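Laccase (Botrytis aclada, PDB 3SQR) couples the oxidation of hydroquinone-type phenols to the reduction of dioxygen to water at its copper centres, and probably takes part in lignin degradation and detoxification. Local coordinates at residues V390-S395 with V449-E454; I474-T479 with Y509-F514; T80-T85 with W205-V210. All blocks are in the same frame, centred on the assembly; numbering follows the deposited sequence.

Contact 1: residues V390-S395 with V449-E454; sequences VDEQVS and VVYVIE. With NAG (2-acetamido-2-deoxy-beta-D-glucopyranose), chain I.
Two side chains of the neighbouring strand converge on Glu454 OE2. Asp391 OD1 stands only 2.5 Å from Glu454 OE2, a separation at which one of the two acids probably holds a proton, and Gln393 NE2 adds a weak hydrogen bond of 3.3 Å to the same Glu454 OE2. The setting is a cupredoxin domain of the multicopper oxidase, where strands 387-398 and 448-455 run parallel in a mixed sheet. Asp391 pairs with Val452 and Gln393 with Glu454, all four side chains on one face, so the two acids meet diagonally, with carboxylate planes 50° apart. The Gln393 side chain instead runs alongside that of Glu454, its amide nearly perpendicular to the carboxylate. Phe482 packs on both acids.

The backbone pairing alternates as parallel strands require. Val390 and Glu392 each donate and accept across the pair, and Val394 N carries the series on to Glu454 O at 2.7 Å. Asp391 O, in contrast, accepts from N2 of a protein-linked N-acetylglucosamine at 2.6 Å.

On the face carrying Val390, Glu392 and Tyr451, Tyr451 OH donates to Glu392 OE1 over 2.7 Å, reaching its anti lone pair. That oxygen lies in the plane of the ring, at its edge, while the carboxylate is turned 65° from it. With CG opposite the backbone N (chi1 176°), the ring leans toward strand 387-398, and its CD1 meets Val390 CG1 at 3.8 Å; Phe540 approaches it edge-to-face. Farther along, the side chain of Val394 comes within about 5 Å of that of His463, a type 1 copper ligand, and its CG2 presses against Ile453 CD1 at 3.5 Å, tighter than an ordinary methyl contact.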
loop_
_atom_site.group_PDB
_atom_site.type_symbol
_atom_site.label_atom_id
_atom_site.label_comp_id
_atom_site.label_asym_id
_atom_site.label_seq_id
_atom_site.Cartn_x
_atom_site.Cartn_y
_atom_site.Cartn_z
ATOM N N VAL A 390 23.776 1.679 1.381
ATOM C CA VAL A 390 23.644 0.250 1.450
ATOM C C VAL A 390 23.143 -0.177 0.090
ATOM O O VAL A 390 22.214 0.406 -0.420
ATOM C CB VAL A 390 22.648 -0.181 2.528
ATOM C CG1 VAL A 390 22.247 -1.626 2.363
ATOM C CG2 VAL A 390 23.241 0.073 3.948
ATOM N N ASP A 391 23.763 -1.204 -0.476
ATOM C CA ASP A 391 23.413 -1.638 -1.819
ATOM C C ASP A 391 22.940 -3.065 -1.731
ATOM O O ASP A 391 23.561 -3.929 -1.092
ATOM C CB ASP A 391 24.606 -1.531 -2.812
ATOM C CG ASP A 391 24.281 -2.195 -4.186
ATOM O OD1 ASP A 391 23.593 -1.553 -4.968
ATOM O OD2 ASP A 391 24.668 -3.359 -4.430
ATOM N N GLU A 392 21.809 -3.334 -2.371
ATOM C CA GLU A 392 21.295 -4.664 -2.451
ATOM C C GLU A 392 20.760 -4.922 -3.862
ATOM O O GLU A 392 20.372 -4.009 -4.575
ATOM C CB GLU A 392 20.245 -4.904 -1.378
ATOM C CG GLU A 392 20.925 -4.992 0.037
ATOM C CD GLU A 392 20.143 -5.742 1.000
ATOM O OE1 GLU A 392 18.909 -5.501 1.086
ATOM O OE2 GLU A 392 20.768 -6.548 1.720
ATOM N N GLN A 393 20.789 -6.188 -4.212
ATOM C CA GLN A 393 20.549 -6.630 -5.571
ATOM C C GLN A 393 19.527 -7.711 -5.626
ATOM O O GLN A 393 19.640 -8.761 -4.986
ATOM C CB GLN A 393 21.860 -7.105 -6.211
ATOM C CG GLN A 393 22.946 -6.049 -6.129
ATOM C CD GLN A 393 24.262 -6.550 -6.680
ATOM O OE1 GLN A 393 24.530 -7.740 -6.688
ATOM N NE2 GLN A 393 25.059 -5.657 -7.146
ATOM N N VAL A 394 18.533 -7.467 -6.462
ATOM C CA VAL A 394 17.456 -8.424 -6.655
ATOM C C VAL A 394 17.790 -9.376 -7.795
ATOM O O VAL A 394 18.127 -8.968 -8.885
ATOM C CB VAL A 394 16.137 -7.720 -6.927
ATOM C CG1 VAL A 394 14.974 -8.718 -6.995
ATOM C CG2 VAL A 394 15.874 -6.680 -5.791
ATOM N N SER A 395 17.610 -10.647 -7.497
ATOM C CA SER A 395 17.690 -11.694 -8.482
ATOM C C SER A 395 16.571 -12.708 -8.234
ATOM O O SER A 395 15.651 -12.433 -7.454
ATOM C CB SER A 395 19.087 -12.338 -8.445
ATOM O OG SER A 395 19.240 -13.143 -9.586
ATOM N N VAL A 449 20.500 7.033 5.744
ATOM C CA VAL A 449 20.866 5.916 4.914
ATOM C C VAL A 449 20.313 6.125 3.514
ATOM O O VAL A 449 19.197 6.614 3.392
ATOM C CB VAL A 449 20.395 4.563 5.482
ATOM C CG1 VAL A 449 18.898 4.538 5.755
ATOM C CG2 VAL A 449 20.764 3.457 4.506
ATOM N N VAL A 450 21.137 5.866 2.496
ATOM C CA VAL A 450 20.655 5.700 1.112
ATOM C C VAL A 450 20.706 4.205 0.834
ATOM O O VAL A 450 21.734 3.514 0.994
ATOM C CB VAL A 450 21.424 6.460 0.073
ATOM C CG1 VAL A 450 21.004 5.989 -1.371
ATOM C CG2 VAL A 450 21.214 7.929 0.222
ATOM N N TYR A 451 19.537 3.668 0.513
ATOM C CA TYR A 451 19.395 2.273 0.242
ATOM C C TYR A 451 19.161 2.172 -1.247
ATOM O O TYR A 451 18.226 2.789 -1.803
ATOM C CB TYR A 451 18.201 1.678 1.000
ATOM C CG TYR A 451 17.947 0.246 0.697
ATOM C CD1 TYR A 451 18.775 -0.753 1.175
ATOM C CD2 TYR A 451 16.833 -0.140 -0.055
ATOM C CE1 TYR A 451 18.515 -2.067 0.920
ATOM C CE2 TYR A 451 16.593 -1.461 -0.325
ATOM C CZ TYR A 451 17.426 -2.424 0.168
ATOM O OH TYR A 451 17.163 -3.750 -0.113
ATOM N N VAL A 452 20.054 1.455 -1.913
ATOM C CA VAL A 452 19.968 1.283 -3.362
ATOM C C VAL A 452 19.568 -0.162 -3.594
ATOM O O VAL A 452 20.235 -1.064 -3.182
ATOM C CB VAL A 452 21.330 1.564 -4.115
ATOM C CG1 VAL A 452 21.150 1.275 -5.624
ATOM C CG2 VAL A 452 21.757 3.024 -3.997
ATOM N N ILE A 453 18.467 -0.358 -4.300
ATOM C CA ILE A 453 18.059 -1.684 -4.624
ATOM C C ILE A 453 18.087 -1.767 -6.156
ATOM O O ILE A 453 17.564 -0.908 -6.861
ATOM C CB ILE A 453 16.674 -2.046 -4.043
ATOM C CG1 ILE A 453 16.351 -3.506 -4.384
ATOM C CG2 ILE A 453 15.608 -1.021 -4.458
ATOM C CD1 ILE A 453 15.189 -4.092 -3.593
ATOM N N GLU A 454 18.803 -2.767 -6.617
ATOM C CA GLU A 454 19.072 -2.992 -8.023
ATOM C C GLU A 454 18.315 -4.153 -8.541
ATOM O O GLU A 454 18.237 -5.217 -7.912
ATOM C CB GLU A 454 20.551 -3.313 -8.217
ATOM C CG GLU A 454 21.478 -2.244 -7.779
ATOM C CD GLU A 454 22.898 -2.650 -8.123
ATOM O OE1 GLU A 454 23.121 -3.019 -9.297
ATOM O OE2 GLU A 454 23.740 -2.631 -7.198
HETATM C C1 NAG I . 25.025 -6.994 -1.778
HETATM C C2 NAG I . 25.817 -6.202 -0.746
HETATM C C3 NAG I . 26.618 -5.125 -1.461
HETATM C C4 NAG I . 27.472 -5.731 -2.557
HETATM C C5 NAG I . 26.539 -6.436 -3.541
HETATM C C6 NAG I . 27.313 -7.044 -4.724
HETATM C C7 NAG I . 24.930 -5.991 1.557
HETATM C C8 NAG I . 24.059 -5.237 2.533
HETATM N N2 NAG I . 24.988 -5.564 0.306
HETATM O O3 NAG I . 27.419 -4.521 -0.484
HETATM O O4 NAG I . 28.139 -4.690 -3.237
HETATM O O5 NAG I . 25.913 -7.468 -2.793
HETATM O O6 NAG I . 28.230 -7.968 -4.177
HETATM O O7 NAG I . 25.547 -6.973 1.958
#

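Contact 2: residues I474-T479 with Y509-F514; sequences IVAQET and YLAIAF
Ala511 O receives the amides of both Val475 and Ala476, the mark of a classic beta bulge in an otherwise regular antiparallel pair. The Val475 N bond to Ala511 O is short, 2.9 Å, but weak because it is strongly bent (126°); Ala476 N reaches Ala511 O at 3.3 Å, in the carbonyl plane and on a lone pair. Ala511 N answers with a nearly straight bond to Ala476 O, and Glu478 and Tyr509 exchange two more. The extra residue also brings Val475 CG2 and Ala476 CB together onto Ala511 CB, at 3.6 and 3.8 Å.

Toward the other end, Glu478 CB sits over one face of the Tyr509 ring, 3.9 Å from its centroid and offset toward the rim, a CH-pi contact. Tyr509 CG lies between its backbone N and carbonyl carbon (chi1 66°), which stands the ring beside the Glu478 side chain. Phe482 meets this ring edge-to-face, and a weak bond to Ser487 OG holds its hydroxyl. On the opposite face of the pair, Gln477 lies along Leu510, its NE2 bound to Ala503 O and Asp370 OD2.

Strand 509-515 is flanked by 472-478 and 448-455, while Leu510 reaches Ile465 on strand 463-467 of the domain's other sheet.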
loop_
_atom_site.group_PDB
_atom_site.type_symbol
_atom_site.label_atom_id
_atom_site.label_comp_id
_atom_site.label_asym_id
_atom_site.label_seq_id
_atom_site.Cartn_x
_atom_site.Cartn_y
_atom_site.Cartn_z
ATOM N N ILE A 474 13.192 9.688 -2.743
ATOM C CA ILE A 474 13.613 9.041 -3.973
ATOM C C ILE A 474 14.788 9.844 -4.548
ATOM O O ILE A 474 14.581 10.806 -5.280
ATOM C CB ILE A 474 12.497 8.970 -4.946
ATOM C CG1 ILE A 474 11.259 8.290 -4.323
ATOM C CG2 ILE A 474 12.977 8.259 -6.218
ATOM C CD1 ILE A 474 10.112 8.040 -5.383
ATOM N N VAL A 475 15.984 9.482 -4.135
ATOM C CA VAL A 475 17.179 10.202 -4.607
ATOM C C VAL A 475 17.550 9.822 -6.066
ATOM O O VAL A 475 18.163 10.598 -6.804
ATOM C CB VAL A 475 18.315 10.141 -3.631
ATOM C CG1 VAL A 475 17.771 10.723 -2.218
ATOM C CG2 VAL A 475 18.978 8.787 -3.487
ATOM N N ALA A 476 17.084 8.668 -6.492
ATOM C CA ALA A 476 17.257 8.211 -7.881
ATOM C C ALA A 476 16.249 7.105 -8.168
ATOM O O ALA A 476 16.045 6.185 -7.379
ATOM C CB ALA A 476 18.677 7.660 -8.092
ATOM N N GLN A 477 15.660 7.163 -9.329
ATOM C CA GLN A 477 14.782 6.081 -9.752
ATOM C C GLN A 477 15.101 5.990 -11.246
ATOM O O GLN A 477 14.630 6.791 -12.055
ATOM C CB GLN A 477 13.349 6.473 -9.448
ATOM C CG GLN A 477 12.347 5.421 -9.868
ATOM C CD GLN A 477 10.951 5.825 -9.647
ATOM O OE1 GLN A 477 10.495 6.867 -10.099
ATOM N NE2 GLN A 477 10.221 4.972 -8.902
ATOM N N GLU A 478 15.981 5.077 -11.568
ATOM C CA GLU A 478 16.675 5.088 -12.842
ATOM C C GLU A 478 16.566 3.784 -13.568
ATOM O O GLU A 478 16.761 2.696 -12.974
ATOM C CB GLU A 478 18.166 5.378 -12.611
ATOM C CG GLU A 478 18.427 6.735 -11.982
ATOM C CD GLU A 478 18.145 7.908 -12.884
ATOM O OE1 GLU A 478 18.322 7.744 -14.098
ATOM O OE2 GLU A 478 17.750 8.982 -12.362
ATOM N N THR A 479 16.361 3.918 -14.877
ATOM C CA THR A 479 16.406 2.788 -15.802
ATOM C C THR A 479 17.807 2.702 -16.390
ATOM O O THR A 479 18.053 3.109 -17.520
ATOM C CB THR A 479 15.367 2.935 -16.878
ATOM O OG1 THR A 479 15.494 4.218 -17.522
ATOM C CG2 THR A 479 14.008 2.859 -16.229
ATOM N N TYR A 509 17.556 0.708 -11.081
ATOM C CA TYR A 509 17.722 0.785 -9.626
ATOM C C TYR A 509 16.903 1.914 -9.024
ATOM O O TYR A 509 16.528 2.890 -9.648
ATOM C CB TYR A 509 19.216 0.891 -9.268
ATOM C CG TYR A 509 19.839 2.164 -9.726
ATOM C CD1 TYR A 509 20.429 2.277 -10.979
ATOM C CD2 TYR A 509 19.900 3.276 -8.865
ATOM C CE1 TYR A 509 20.996 3.463 -11.383
ATOM C CE2 TYR A 509 20.459 4.445 -9.265
ATOM C CZ TYR A 509 21.014 4.534 -10.522
ATOM O OH TYR A 509 21.601 5.730 -10.865
ATOM N N LEU A 510 16.612 1.730 -7.748
ATOM C CA LEU A 510 15.925 2.690 -6.960
ATOM C C LEU A 510 16.818 2.982 -5.765
ATOM O O LEU A 510 17.235 2.060 -5.075
ATOM C CB LEU A 510 14.604 2.085 -6.522
ATOM C CG LEU A 510 13.824 2.881 -5.494
ATOM C CD1 LEU A 510 13.307 4.238 -6.098
ATOM C CD2 LEU A 510 12.676 2.041 -4.889
ATOM N N ALA A 511 17.113 4.267 -5.593
ATOM C CA ALA A 511 17.918 4.716 -4.475
ATOM C C ALA A 511 16.992 5.559 -3.613
ATOM O O ALA A 511 16.528 6.612 -4.029
ATOM C CB ALA A 511 19.142 5.541 -4.982
ATOM N N ILE A 512 16.729 5.046 -2.411
ATOM C CA ILE A 512 15.833 5.684 -1.456
ATOM C C ILE A 512 16.590 6.005 -0.195
ATOM O O ILE A 512 17.294 5.168 0.337
ATOM C CB ILE A 512 14.584 4.793 -1.144
ATOM C CG1 ILE A 512 14.956 3.426 -0.644
ATOM C CG2 ILE A 512 13.628 4.735 -2.351
ATOM C CD1 ILE A 512 13.770 2.686 -0.004
ATOM N N ALA A 513 16.431 7.214 0.273
ATOM C CA ALA A 513 17.057 7.683 1.498
ATOM C C ALA A 513 16.027 7.802 2.609
ATOM O O ALA A 513 14.880 8.193 2.381
ATOM C CB ALA A 513 17.692 9.069 1.240
ATOM N N PHE A 514 16.441 7.487 3.826
ATOM C CA PHE A 514 15.636 7.828 4.995
ATOM C C PHE A 514 16.553 8.030 6.189
ATOM O O PHE A 514 17.719 7.673 6.131
ATOM C CB PHE A 514 14.596 6.741 5.260
ATOM C CG PHE A 514 15.171 5.367 5.424
ATOM C CD1 PHE A 514 15.364 4.532 4.328
ATOM C CD2 PHE A 514 15.475 4.853 6.700
ATOM C CE1 PHE A 514 15.884 3.328 4.455
ATOM C CE2 PHE A 514 15.945 3.579 6.825
ATOM C CZ PHE A 514 16.131 2.806 5.708
#

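Contact 3: residues T80-T85 with W205-V210; sequences TPDGYT and WAHESV
His207 lies flat against Tyr84; its side chain stays on Tyr84 from CB through the ring and turns to Asp82 at NE2. CB rests over the Tyr84 ring, 3.8 Å from the centroid. CG and ND1 continue across that ring, the two planes only 6° apart in an offset stack whose centroids are separated by 4.3 Å. Farther out, Tyr84 CB sits over the centre of the imidazole in a reciprocal CH-pi contact. At the tip, NE2 donates a short bond of 2.5 Å to Asp82 OD2, which lies in the ring plane and is met on its syn side, somewhat out of the carboxylate plane, with the carboxylate turned 81° to the imidazole.

Asp82 belongs to an Asx turn, its OD1 taking the amide of Tyr84, in the loop between strands 67-79 and 86-91. The His207-Asp82 bond and the ring stack join this loop of the first cupredoxin domain to the segment leaving strand 195-205 of the second. Asn227 ND2 also binds Asp82 OD2, and Phe236 meets the imidazole edge-to-face.

Pro81 CG touches Trp205 NE1 at 3.3 Å, the two side chains crossing at about a right angle. One water accepts from Trp205 NE1 and donates to Asp82 OD1 and Tyr84 O. A second donates to Tyr84 OH and His207 O, while Asp243 OD2 also bonds that hydroxyl.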
loop_
_atom_site.group_PDB
_atom_site.type_symbol
_atom_site.label_atom_id
_atom_site.label_comp_id
_atom_site.label_asym_id
_atom_site.label_seq_id
_atom_site.Cartn_x
_atom_site.Cartn_y
_atom_site.Cartn_z
ATOM N N THR A 80 -20.381 -10.717 -3.704
ATOM C CA THR A 80 -20.614 -10.621 -5.109
ATOM C C THR A 80 -20.358 -9.216 -5.586
ATOM O O THR A 80 -21.281 -8.452 -5.838
ATOM C CB THR A 80 -22.075 -11.034 -5.462
ATOM O OG1 THR A 80 -22.351 -12.260 -4.819
ATOM C CG2 THR A 80 -22.237 -11.169 -6.961
ATOM N N PRO A 81 -19.067 -8.881 -5.849
ATOM C CA PRO A 81 -18.709 -7.482 -6.142
ATOM C C PRO A 81 -18.938 -7.097 -7.556
ATOM O O PRO A 81 -19.088 -5.918 -7.848
ATOM C CB PRO A 81 -17.216 -7.426 -5.806
ATOM C CG PRO A 81 -16.769 -8.879 -5.892
ATOM C CD PRO A 81 -17.901 -9.688 -5.457
ATOM N N ASP A 82 -18.962 -8.111 -8.442
ATOM C CA ASP A 82 -18.995 -7.919 -9.894
ATOM C C ASP A 82 -19.915 -8.905 -10.591
ATOM O O ASP A 82 -19.711 -9.186 -11.765
ATOM C CB ASP A 82 -17.589 -8.031 -10.514
ATOM C CG ASP A 82 -16.985 -9.397 -10.337
ATOM O OD1 ASP A 82 -17.556 -10.221 -9.617
ATOM O OD2 ASP A 82 -15.894 -9.693 -10.851
ATOM N N GLY A 83 -20.942 -9.360 -9.893
ATOM C CA GLY A 83 -21.842 -10.376 -10.437
ATOM C C GLY A 83 -21.303 -11.778 -10.333
ATOM O O GLY A 83 -21.955 -12.686 -10.813
ATOM N N TYR A 84 -20.109 -11.987 -9.757
ATOM C CA TYR A 84 -19.596 -13.297 -9.483
ATOM C C TYR A 84 -19.417 -13.525 -8.013
ATOM O O TYR A 84 -18.690 -12.804 -7.313
ATOM C CB TYR A 84 -18.221 -13.524 -10.204
ATOM C CG TYR A 84 -17.826 -14.971 -10.219
ATOM C CD1 TYR A 84 -17.307 -15.575 -9.097
ATOM C CD2 TYR A 84 -18.050 -15.780 -11.374
ATOM C CE1 TYR A 84 -16.976 -16.867 -9.077
ATOM C CE2 TYR A 84 -17.762 -17.154 -11.326
ATOM C CZ TYR A 84 -17.213 -17.678 -10.207
ATOM O OH TYR A 84 -16.903 -19.004 -10.007
ATOM N N THR A 85 -20.031 -14.576 -7.497
ATOM C CA THR A 85 -20.075 -14.824 -6.091
ATOM C C THR A 85 -18.908 -15.694 -5.709
ATOM O O THR A 85 -18.647 -16.757 -6.336
ATOM C CB THR A 85 -21.424 -15.523 -5.666
ATOM O OG1 THR A 85 -22.523 -14.687 -6.093
ATOM C CG2 THR A 85 -21.467 -15.738 -4.247
ATOM N N TRP A 205 -9.034 -8.507 -9.572
ATOM C CA TRP A 205 -9.941 -9.264 -8.735
ATOM C C TRP A 205 -10.140 -10.633 -9.303
ATOM O O TRP A 205 -10.612 -10.758 -10.453
ATOM C CB TRP A 205 -11.289 -8.555 -8.667
ATOM C CG TRP A 205 -12.225 -9.226 -7.764
ATOM C CD1 TRP A 205 -13.411 -9.823 -8.107
ATOM C CD2 TRP A 205 -12.102 -9.372 -6.351
ATOM N NE1 TRP A 205 -14.003 -10.368 -6.989
ATOM C CE2 TRP A 205 -13.231 -10.111 -5.894
ATOM C CE3 TRP A 205 -11.147 -8.992 -5.417
ATOM C CZ2 TRP A 205 -13.407 -10.436 -4.571
ATOM C CZ3 TRP A 205 -11.316 -9.337 -4.097
ATOM C CH2 TRP A 205 -12.468 -10.039 -3.679
ATOM N N ALA A 206 -9.751 -11.646 -8.528
ATOM C CA ALA A 206 -9.895 -13.016 -8.967
ATOM C C ALA A 206 -11.347 -13.455 -8.763
ATOM O O ALA A 206 -12.058 -12.841 -7.963
ATOM C CB ALA A 206 -8.972 -13.926 -8.176
ATOM N N HIS A 207 -11.756 -14.525 -9.467
ATOM C CA HIS A 207 -13.056 -15.172 -9.171
ATOM C C HIS A 207 -12.905 -16.422 -8.404
ATOM O O HIS A 207 -13.785 -17.309 -8.474
ATOM C CB HIS A 207 -13.860 -15.381 -10.444
ATOM C CG HIS A 207 -14.436 -14.118 -10.968
ATOM N ND1 HIS A 207 -15.068 -14.045 -12.187
ATOM C CD2 HIS A 207 -14.501 -12.876 -10.429
ATOM C CE1 HIS A 207 -15.476 -12.810 -12.384
ATOM N NE2 HIS A 207 -15.136 -12.075 -11.326
ATOM N N GLU A 208 -11.834 -16.488 -7.581
ATOM C CA GLU A 208 -11.589 -17.520 -6.634
ATOM C C GLU A 208 -10.549 -16.978 -5.643
ATOM O O GLU A 208 -9.908 -15.992 -5.914
ATOM C CB GLU A 208 -11.067 -18.760 -7.328
ATOM C CG GLU A 208 -9.760 -18.533 -8.139
ATOM C CD GLU A 208 -9.933 -17.773 -9.459
ATOM O OE1 GLU A 208 -10.958 -18.016 -10.108
ATOM O OE2 GLU A 208 -9.032 -16.954 -9.871
ATOM N N SER A 209 -10.366 -17.655 -4.521
ATOM C CA SER A 209 -9.410 -17.206 -3.512
ATOM C C SER A 209 -8.037 -17.271 -4.125
ATOM O O SER A 209 -7.667 -18.258 -4.747
ATOM C CB SER A 209 -9.420 -18.110 -2.301
ATOM O OG SER A 209 -8.405 -17.810 -1.317
ATOM N N VAL A 210 -7.246 -16.259 -3.833
ATOM C CA VAL A 210 -5.851 -16.204 -4.249
ATOM C C VAL A 210 -5.121 -17.450 -3.735
ATOM O O VAL A 210 -4.117 -17.908 -4.314
ATOM C CB VAL A 210 -5.197 -14.888 -3.674
ATOM C CG1 VAL A 210 -5.150 -14.900 -2.168
ATOM C CG2 VAL A 210 -3.791 -14.707 -4.179
HETATM O O HOH W 1 -16.218 -11.769 -7.868
HETATM O O HOH W 2 -14.070 -19.235 -10.681
#

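Overall arrangement
Contacts 1 and 2 occupy the same sheet of one cupredoxin domain, their centres 9 Å apart, and join directly where Tyr451 N approaches Ile512 O at 2.7 Å, a probable hydrogen bond. Both are mostly buried and rest on backbone pairing, but contact 1 is parallel and adds acid groups beside a glycan, whereas contact 2 is antiparallel, bulged and largely apolar, with Glu478 exposed at its end. Contact 3 lies on the opposite side of the chain's centre, about 37 Å between centres from contact 1. Also largely buried, it has no strand pairing across it: two loops of different domains meet through an aromatic stack, a histidine-carboxylate hydrogen bond and bridging waters.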